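Local coordinates for bifunctional protein PutA (Bradyrhizobium diazoefficiens, PDB 6BSN), which probably oxidizes proline to glutamate in two steps, joining an FAD-dependent proline dehydrogenase and an NAD-dependent aldehyde dehydrogenase in one chain, at residues A[756-761]-A[971-976]; A[765-770]-A[944-949]. The protein carries 1 engineered substitution. All coordinates share one frame; numbering follows the deposited sequence.

Interaction 1 (A[756-761]-A[971-976]); sequences PLIAET and PHYLAR. With PRO (proline), chain E; PRO (proline), chain R.
Arg976 meets segment 756-761 at two places, Ile758 on strand 757-760 and Pro756 just before it. Its CG anti to the backbone N (chi1 -167°) sends the chain toward the strand, where CG lies 3.6 Å from CD1 of Ile758, the two side chains running past each other in opposite directions. A bend at chi2 (73°) then carries the guanidinium to Pro756, whose CB sits over one face of it, 3.2 Å from NH1. Near the plane of the same group, at its edge, a bound proline presents its carboxylate: NH1 of Arg976 donates to its OXT over 2.8 Å, with a bent N-H...O angle of 134°. The proline's ring nitrogen in turn gives a hydrogen bond to the backbone O of Ala975, also 2.8 Å. Tyr973 adds a looser apolar touch, its CE1 4.3 Å from CG2 of Ile758, while its ring also packs against Tyr621 and Phe977. A second proline rests its CG on His972, 3.5 Å from CB, and ND1 of His972 bonds to Glu980 of the second subunit. Arg976 NH2 lies close to Arg976 NH2 of the second subunit, so the two guanidinium groups and the bound carboxylate probably form one mutually compensating cluster at the subunit interface.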
ATOM      1  N   PRO A 756     -42.313  -0.166  16.490  1.00 33.09           N
ATOM      2  CA  PRO A 756     -41.274   0.027  17.510  1.00 32.45           C
ATOM      3  C   PRO A 756     -41.652   1.103  18.515  1.00 33.67           C
ATOM      4  O   PRO A 756     -42.260   2.120  18.169  1.00 35.78           O
ATOM      5  CB  PRO A 756     -40.049   0.458  16.695  1.00 33.58           C
ATOM      6  CG  PRO A 756     -40.389   0.173  15.263  1.00 33.93           C
ATOM      7  CD  PRO A 756     -41.860   0.241  15.156  1.00 30.14           C
ATOM      8  N   LEU A 757     -41.271   0.877  19.772  1.00 29.14           N
ATOM      9  CA  LEU A 757     -41.312   1.909  20.802  1.00 31.13           C
ATOM     10  C   LEU A 757     -39.892   2.141  21.301  1.00 31.60           C
ATOM     11  O   LEU A 757     -39.238   1.209  21.782  1.00 32.54           O
ATOM     12  CB  LEU A 757     -42.233   1.519  21.965  1.00 30.43           C
ATOM     13  CG  LEU A 757     -42.112   2.466  23.170  1.00 32.85           C
ATOM     14  CD1 LEU A 757     -42.441   3.915  22.813  1.00 32.14           C
ATOM     15  CD2 LEU A 757     -43.007   1.997  24.326  1.00 36.20           C
ATOM     16  N   ILE A 758     -39.411   3.371  21.169  1.00 31.22           N
ATOM     17  CA  ILE A 758     -38.094   3.769  21.666  1.00 28.11           C
ATOM     18  C   ILE A 758     -38.323   4.702  22.844  1.00 31.22           C
ATOM     19  O   ILE A 758     -38.888   5.792  22.677  1.00 33.95           O
ATOM     20  CB  ILE A 758     -37.255   4.452  20.573  1.00 33.90           C
ATOM     21  CG1 ILE A 758     -37.041   3.508  19.395  1.00 34.90           C
ATOM     22  CG2 ILE A 758     -35.911   4.889  21.125  1.00 28.35           C
ATOM     23  CD1 ILE A 758     -36.559   4.208  18.135  1.00 39.97           C
ATOM     24  N   ALA A 759     -37.900   4.279  24.037  1.00 26.10           N
ATOM     25  CA  ALA A 759     -38.222   5.013  25.254  1.00 29.23           C
ATOM     26  C   ALA A 759     -36.975   5.164  26.114  1.00 29.37           C
ATOM     27  O   ALA A 759     -36.253   4.186  26.342  1.00 27.40           O
ATOM     28  CB  ALA A 759     -39.339   4.305  26.054  1.00 23.70           C
ATOM     29  N   GLU A 760     -36.725   6.385  26.594  1.00 32.70           N
ATOM     30  CA  GLU A 760     -35.732   6.640  27.638  1.00 30.07           C
ATOM     31  C   GLU A 760     -36.476   7.201  28.841  1.00 27.47           C
ATOM     32  O   GLU A 760     -37.189   8.204  28.719  1.00 29.09           O
ATOM     33  CB  GLU A 760     -34.639   7.602  27.150  1.00 31.41           C
ATOM     34  CG  GLU A 760     -33.487   7.854  28.175  1.00 32.18           C
ATOM     35  CD  GLU A 760     -33.687   9.129  28.966  1.00 35.02           C
ATOM     36  OE1 GLU A 760     -33.239  10.195  28.481  1.00 34.30           O
ATOM     37  OE2 GLU A 760     -34.317   9.073  30.055  1.00 28.88           O
ATOM     38  N   THR A 761     -36.346   6.542  29.997  1.00 26.11           N
ATOM     39  CA  THR A 761     -37.265   6.799  31.107  1.00 28.23           C
ATOM     40  C   THR A 761     -36.560   7.026  32.445  1.00 35.88           C
ATOM     41  O   THR A 761     -37.084   6.648  33.491  1.00 33.84           O
ATOM     42  CB  THR A 761     -38.286   5.667  31.228  1.00 31.79           C
ATOM     43  OG1 THR A 761     -37.611   4.410  31.108  1.00 30.20           O
ATOM     44  CG2 THR A 761     -39.313   5.779  30.113  1.00 31.53           C
ATOM     45  N   PRO A 971     -24.180   4.680  17.368  1.00 26.00           N
ATOM     46  CA  PRO A 971     -24.282   4.112  16.012  1.00 29.12           C
ATOM     47  C   PRO A 971     -25.425   3.128  15.813  1.00 32.28           C
ATOM     48  O   PRO A 971     -25.561   2.595  14.715  1.00 32.48           O
ATOM     49  CB  PRO A 971     -22.928   3.399  15.828  1.00 25.71           C
ATOM     50  CG  PRO A 971     -22.512   3.033  17.254  1.00 23.94           C
ATOM     51  CD  PRO A 971     -23.005   4.194  18.109  1.00 22.03           C
ATOM     52  N   HIS A 972     -26.224   2.825  16.826  1.00 30.69           N
ATOM     53  CA  HIS A 972     -27.334   1.907  16.641  1.00 33.07           C
ATOM     54  C   HIS A 972     -28.678   2.613  16.659  1.00 26.94           C
ATOM     55  O   HIS A 972     -29.715   1.953  16.605  1.00 31.79           O
ATOM     56  CB  HIS A 972     -27.289   0.813  17.701  1.00 29.19           C
ATOM     57  CG  HIS A 972     -26.046  -0.006  17.643  1.00 34.25           C
ATOM     58  ND1 HIS A 972     -24.992   0.179  18.515  1.00 38.15           N
ATOM     59  CD2 HIS A 972     -25.664  -0.983  16.790  1.00 34.07           C
ATOM     60  CE1 HIS A 972     -24.023  -0.664  18.214  1.00 37.62           C
ATOM     61  NE2 HIS A 972     -24.405  -1.380  17.171  1.00 39.75           N
ATOM     62  N   TYR A 973     -28.682   3.937  16.701  1.00 23.64           N
ATOM     63  CA  TYR A 973     -29.926   4.664  16.894  1.00 25.44           C
ATOM     64  C   TYR A 973     -30.769   4.700  15.625  1.00 29.19           C
ATOM     65  O   TYR A 973     -31.945   4.333  15.654  1.00 29.31           O
ATOM     66  CB  TYR A 973     -29.617   6.077  17.352  1.00 24.12           C
ATOM     67  CG  TYR A 973     -30.777   6.791  18.005  1.00 28.15           C
ATOM     68  CD1 TYR A 973     -31.324   6.319  19.196  1.00 32.28           C
ATOM     69  CD2 TYR A 973     -31.298   7.960  17.459  1.00 22.30           C
ATOM     70  CE1 TYR A 973     -32.359   7.001  19.826  1.00 29.37           C
ATOM     71  CE2 TYR A 973     -32.335   8.643  18.074  1.00 24.66           C
ATOM     72  CZ  TYR A 973     -32.862   8.155  19.254  1.00 27.70           C
ATOM     73  OH  TYR A 973     -33.880   8.828  19.867  1.00 26.79           O
ATOM     74  N   LEU A 974     -30.191   5.168  14.512  1.00 28.88           N
ATOM     75  CA  LEU A 974     -30.992   5.458  13.326  1.00 27.28           C
ATOM     76  C   LEU A 974     -31.673   4.209  12.789  1.00 28.89           C
ATOM     77  O   LEU A 974     -32.832   4.270  12.366  1.00 28.49           O
ATOM     78  CB  LEU A 974     -30.141   6.097  12.232  1.00 28.05           C
ATOM     79  CG  LEU A 974     -29.636   7.516  12.493  1.00 30.73           C
ATOM     80  CD1 LEU A 974     -29.127   8.180  11.204  1.00 24.27           C
ATOM     81  CD2 LEU A 974     -30.715   8.341  13.140  1.00 29.54           C
ATOM     82  N   ALA A 975     -30.983   3.064  12.825  1.00 29.52           N
ATOM     83  CA  ALA A 975     -31.526   1.846  12.227  1.00 29.31           C
ATOM     84  C   ALA A 975     -32.868   1.460  12.841  1.00 36.50           C
ATOM     85  O   ALA A 975     -33.758   0.955  12.140  1.00 37.40           O
ATOM     86  CB  ALA A 975     -30.530   0.694  12.360  1.00 23.51           C
ATOM     87  N   ARG A 976     -33.043   1.706  14.143  1.00 35.94           N
ATOM     88  CA  ARG A 976     -34.289   1.321  14.802  1.00 33.42           C
ATOM     89  C   ARG A 976     -35.504   2.049  14.221  1.00 33.80           C
ATOM     90  O   ARG A 976     -36.626   1.549  14.347  1.00 29.11           O
ATOM     91  CB  ARG A 976     -34.189   1.578  16.312  1.00 32.57           C
ATOM     92  CG  ARG A 976     -35.309   0.941  17.148  1.00 28.32           C
ATOM     93  CD  ARG A 976     -35.147  -0.574  17.251  1.00 26.15           C
ATOM     94  NE  ARG A 976     -36.156  -1.075  18.158  1.00 44.46           N
ATOM     95  CZ  ARG A 976     -37.326  -1.570  17.778  1.00 57.46           C
ATOM     96  NH1 ARG A 976     -37.621  -1.665  16.493  1.00 60.43           N
ATOM     97  NH2 ARG A 976     -38.202  -1.969  18.686  1.00 64.49           N
TER
HETATM   98  N   PRO E2003     -34.453  -1.765  11.973  0.89 37.79           N
HETATM   99  CA  PRO E2003     -34.316  -2.993  12.730  0.89 44.90           C
HETATM  100  C   PRO E2003     -34.563  -2.722  14.228  0.89 62.40           C
HETATM  101  O   PRO E2003     -33.648  -2.905  15.087  0.89 65.42           O
HETATM  102  CB  PRO E2003     -32.945  -3.571  12.490  0.89 36.53           C
HETATM  103  CG  PRO E2003     -32.411  -2.825  11.282  0.89 32.55           C
HETATM  104  CD  PRO E2003     -33.543  -1.833  10.874  0.89 33.91           C
HETATM  105  OXT PRO E2003     -35.703  -2.306  14.575  0.89 67.36           O
HETATM  106  N   PRO R1003     -29.514  -3.420  21.015  0.92 42.76           N
HETATM  107  CA  PRO R1003     -30.370  -2.341  20.586  0.92 46.61           C
HETATM  108  C   PRO R1003     -31.734  -2.910  20.146  0.92 58.52           C
HETATM  109  O   PRO R1003     -32.341  -3.701  20.935  0.92 62.53           O
HETATM  110  CB  PRO R1003     -29.673  -1.580  19.491  0.92 46.20           C
HETATM  111  CG  PRO R1003     -28.197  -1.837  19.776  0.92 40.39           C
HETATM  112  CD  PRO R1003     -28.158  -3.009  20.806  0.92 40.50           C
HETATM  113  OXT PRO R1003     -32.222  -2.588  19.023  0.92 60.94           O

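Interaction 2 (A[765-770]-A[944-949]); sequences NAMIAD and RNMIGA. With PRO (proline), chain D.
Asn765 lies at the head of segment 765-770, whose strand is central in the aldehyde dehydrogenase domain's catalytic α/β sheet, and its CB touches the methyl of Met946 at 3.7 Å. Its amide turns to other work: ND2 donates to the backbone O of Ala794, the engineered residue at the predicted active-site position, and of Ala796, while OD1 accepts from Thr917 N, which fixes the amide's rotation. At Ala766 it is the backbone that meets the loop, with O 3.3 Å from CE of Met946; the methyl side chain points away, to Phe801 and Ile909. Met767 turns back toward 944-949. Its chain is extended to SD and bent only at chi3 (-70°), and it crosses Met946 obliquely, CE against SD at 3.8 Å. Met946 likewise bends at its last torsion (chi3 52°), which lays its methyl against Asn765 and Ala766. Leu797 packs on both methionines, completing a buried apolar junction.

The loop holds its own shape. Arg944 grips Asn945 side-on, NE bonding to the backbone O and NH1 to OD1, while its NH2 forms a salt bridge to Glu641 of the second subunit. OD1 of Asn945 also accepts from Ile947 N, closing an Asx turn; the two donors come from opposite faces of the amide. Beyond it the backbone holds the carboxylate of a bound proline, a ligand also hydrogen-bonded to Ser795 OG and Arg793 NH1: Gly948 N reaches OXT and Ala949 N reaches O, each at 2.9 Å.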
ATOM      1  N   ASN A 765     -29.839   6.940  39.689  1.00 25.38           N
ATOM      2  CA  ASN A 765     -28.462   6.722  39.279  1.00 27.45           C
ATOM      3  C   ASN A 765     -27.549   6.823  40.487  1.00 27.96           C
ATOM      4  O   ASN A 765     -27.626   7.791  41.250  1.00 24.37           O
ATOM      5  CB  ASN A 765     -28.075   7.748  38.221  1.00 23.47           C
ATOM      6  CG  ASN A 765     -29.086   7.798  37.096  1.00 27.72           C
ATOM      7  OD1 ASN A 765     -29.410   6.767  36.508  1.00 23.92           O
ATOM      8  ND2 ASN A 765     -29.616   8.989  36.810  1.00 24.83           N
ATOM      9  N   ALA A 766     -26.681   5.833  40.646  1.00 27.87           N
ATOM     10  CA  ALA A 766     -25.783   5.758  41.784  1.00 26.93           C
ATOM     11  C   ALA A 766     -24.369   6.186  41.388  1.00 25.32           C
ATOM     12  O   ALA A 766     -24.024   6.268  40.209  1.00 29.45           O
ATOM     13  CB  ALA A 766     -25.774   4.336  42.365  1.00 20.24           C
ATOM     14  N   MET A 767     -23.567   6.487  42.400  1.00 26.15           N
ATOM     15  CA  MET A 767     -22.128   6.635  42.271  1.00 28.51           C
ATOM     16  C   MET A 767     -21.484   5.864  43.412  1.00 28.58           C
ATOM     17  O   MET A 767     -21.993   5.886  44.534  1.00 29.36           O
ATOM     18  CB  MET A 767     -21.675   8.105  42.311  1.00 23.26           C
ATOM     19  CG  MET A 767     -20.115   8.249  42.393  1.00 21.48           C
ATOM     20  SD  MET A 767     -19.583   9.959  42.552  1.00 25.58           S
ATOM     21  CE  MET A 767     -19.994  10.607  40.916  1.00 24.42           C
ATOM     22  N   ILE A 768     -20.382   5.173  43.118  1.00 26.86           N
ATOM     23  CA  ILE A 768     -19.600   4.445  44.120  1.00 27.76           C
ATOM     24  C   ILE A 768     -18.230   5.096  44.214  1.00 24.82           C
ATOM     25  O   ILE A 768     -17.507   5.176  43.209  1.00 25.32           O
ATOM     26  CB  ILE A 768     -19.465   2.951  43.777  1.00 31.13           C
ATOM     27  CG1 ILE A 768     -20.842   2.338  43.496  1.00 30.23           C
ATOM     28  CG2 ILE A 768     -18.769   2.198  44.922  1.00 25.61           C
ATOM     29  CD1 ILE A 768     -20.782   0.904  42.989  1.00 30.07           C
ATOM     30  N   ALA A 769     -17.877   5.568  45.410  1.00 20.40           N
ATOM     31  CA  ALA A 769     -16.588   6.212  45.672  1.00 25.45           C
ATOM     32  C   ALA A 769     -15.887   5.433  46.771  1.00 24.57           C
ATOM     33  O   ALA A 769     -16.450   5.280  47.860  1.00 25.31           O
ATOM     34  CB  ALA A 769     -16.762   7.675  46.120  1.00 20.05           C
ATOM     35  N   ASP A 770     -14.670   4.948  46.501  1.00 24.11           N
ATOM     36  CA  ASP A 770     -13.905   4.261  47.533  1.00 19.80           C
ATOM     37  C   ASP A 770     -12.837   5.187  48.110  1.00 18.97           C
ATOM     38  O   ASP A 770     -12.696   6.339  47.707  1.00 27.87           O
ATOM     39  CB  ASP A 770     -13.322   2.933  47.017  1.00 27.17           C
ATOM     40  CG  ASP A 770     -12.191   3.094  46.003  1.00 27.74           C
ATOM     41  OD1 ASP A 770     -11.509   4.135  45.933  1.00 27.59           O
ATOM     42  OD2 ASP A 770     -11.960   2.111  45.278  1.00 31.36           O
ATOM     43  N   ARG A 944     -15.156  10.884  36.904  1.00 25.29           N
ATOM     44  CA  ARG A 944     -15.646  12.161  36.387  1.00 23.30           C
ATOM     45  C   ARG A 944     -17.134  12.247  36.691  1.00 20.22           C
ATOM     46  O   ARG A 944     -17.737  11.307  37.220  1.00 20.90           O
ATOM     47  CB  ARG A 944     -15.379  12.321  34.886  1.00 18.99           C
ATOM     48  CG  ARG A 944     -15.895  11.172  34.013  1.00 25.32           C
ATOM     49  CD  ARG A 944     -16.252  11.666  32.596  1.00 23.11           C
ATOM     50  NE  ARG A 944     -17.503  12.428  32.586  1.00 26.17           N
ATOM     51  CZ  ARG A 944     -18.051  12.969  31.495  1.00 29.44           C
ATOM     52  NH1 ARG A 944     -19.210  13.621  31.592  1.00 23.51           N
ATOM     53  NH2 ARG A 944     -17.442  12.866  30.306  1.00 21.58           N
ATOM     54  N   ASN A 945     -17.731  13.387  36.372  1.00 18.12           N
ATOM     55  CA  ASN A 945     -19.151  13.491  36.664  1.00 22.31           C
ATOM     56  C   ASN A 945     -19.969  12.603  35.699  1.00 26.63           C
ATOM     57  O   ASN A 945     -19.454  12.030  34.734  1.00 20.69           O
ATOM     58  CB  ASN A 945     -19.590  14.953  36.624  1.00 21.21           C
ATOM     59  CG  ASN A 945     -19.633  15.519  35.221  1.00 29.61           C
ATOM     60  OD1 ASN A 945     -20.129  14.871  34.300  1.00 23.95           O
ATOM     61  ND2 ASN A 945     -19.145  16.753  35.058  1.00 30.14           N
ATOM     62  N   MET A 946     -21.267  12.505  35.963  1.00 27.12           N
ATOM     63  CA  MET A 946     -22.124  11.534  35.285  1.00 28.22           C
ATOM     64  C   MET A 946     -23.044  12.162  34.242  1.00 28.24           C
ATOM     65  O   MET A 946     -23.922  11.477  33.712  1.00 25.42           O
ATOM     66  CB  MET A 946     -22.960  10.779  36.322  1.00 27.76           C
ATOM     67  CG  MET A 946     -22.130   9.969  37.300  1.00 23.12           C
ATOM     68  SD  MET A 946     -22.985   9.633  38.857  1.00 25.07           S
ATOM     69  CE  MET A 946     -24.555   8.920  38.316  1.00 25.87           C
ATOM     70  N   ILE A 947     -22.864  13.441  33.928  1.00 22.30           N
ATOM     71  CA  ILE A 947     -23.844  14.205  33.175  1.00 30.37           C
ATOM     72  C   ILE A 947     -23.196  14.790  31.913  1.00 24.14           C
ATOM     73  O   ILE A 947     -21.980  14.758  31.728  1.00 25.13           O
ATOM     74  CB  ILE A 947     -24.467  15.324  34.030  1.00 31.72           C
ATOM     75  CG1 ILE A 947     -23.381  16.314  34.441  1.00 27.53           C
ATOM     76  CG2 ILE A 947     -25.191  14.763  35.250  1.00 27.80           C
ATOM     77  CD1 ILE A 947     -23.965  17.565  34.996  1.00 39.52           C
ATOM     78  N   GLY A 948     -24.030  15.376  31.067  1.00 22.66           N
ATOM     79  CA  GLY A 948     -23.521  16.014  29.856  1.00 20.23           C
ATOM     80  C   GLY A 948     -22.952  15.070  28.811  1.00 27.97           C
ATOM     81  O   GLY A 948     -21.914  15.375  28.215  1.00 27.72           O
ATOM     82  N   ALA A 949     -23.615  13.936  28.553  1.00 26.10           N
ATOM     83  CA  ALA A 949     -23.168  13.037  27.493  1.00 28.67           C
ATOM     84  C   ALA A 949     -23.017  13.789  26.170  1.00 29.43           C
ATOM     85  O   ALA A 949     -23.818  14.667  25.836  1.00 28.06           O
ATOM     86  CB  ALA A 949     -24.145  11.871  27.338  1.00 26.03           C
TER
HETATM   87  N   PRO D2002     -28.344  14.180  28.134  1.00 40.61           N
HETATM   88  CA  PRO D2002     -28.457  14.417  29.567  1.00 38.53           C
HETATM   89  C   PRO D2002     -27.091  14.236  30.247  1.00 31.53           C
HETATM   90  O   PRO D2002     -26.237  13.470  29.746  1.00 28.86           O
HETATM   91  CB  PRO D2002     -29.476  13.479  30.161  1.00 36.43           C
HETATM   92  CG  PRO D2002     -30.209  12.928  28.938  1.00 38.04           C
HETATM   93  CD  PRO D2002     -29.181  13.079  27.769  1.00 35.78           C
HETATM   94  OXT PRO D2002     -26.834  14.844  31.310  1.00 32.27           O

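Along the chain, strand 757-760 comes first and strand 765-769 follows directly, but their partners return in reverse order. Interaction 2 closes first, when 944-949, just past strand 939-942, comes back to strand 765-769; interaction 1 closes later, when 971-976 reaches 756-761 before the chain enters strand 978-986. The loop of interaction 2 is therefore nested within that of interaction 1. The two strands belong to different sheets, 757-760 to the one containing 730-734 and 765-769 to the one containing 797-803, so the single connection between strands 939-942 and 978-986 ties to both. The contact centres lie 24 Å apart, both in the aldehyde dehydrogenase part of the chain.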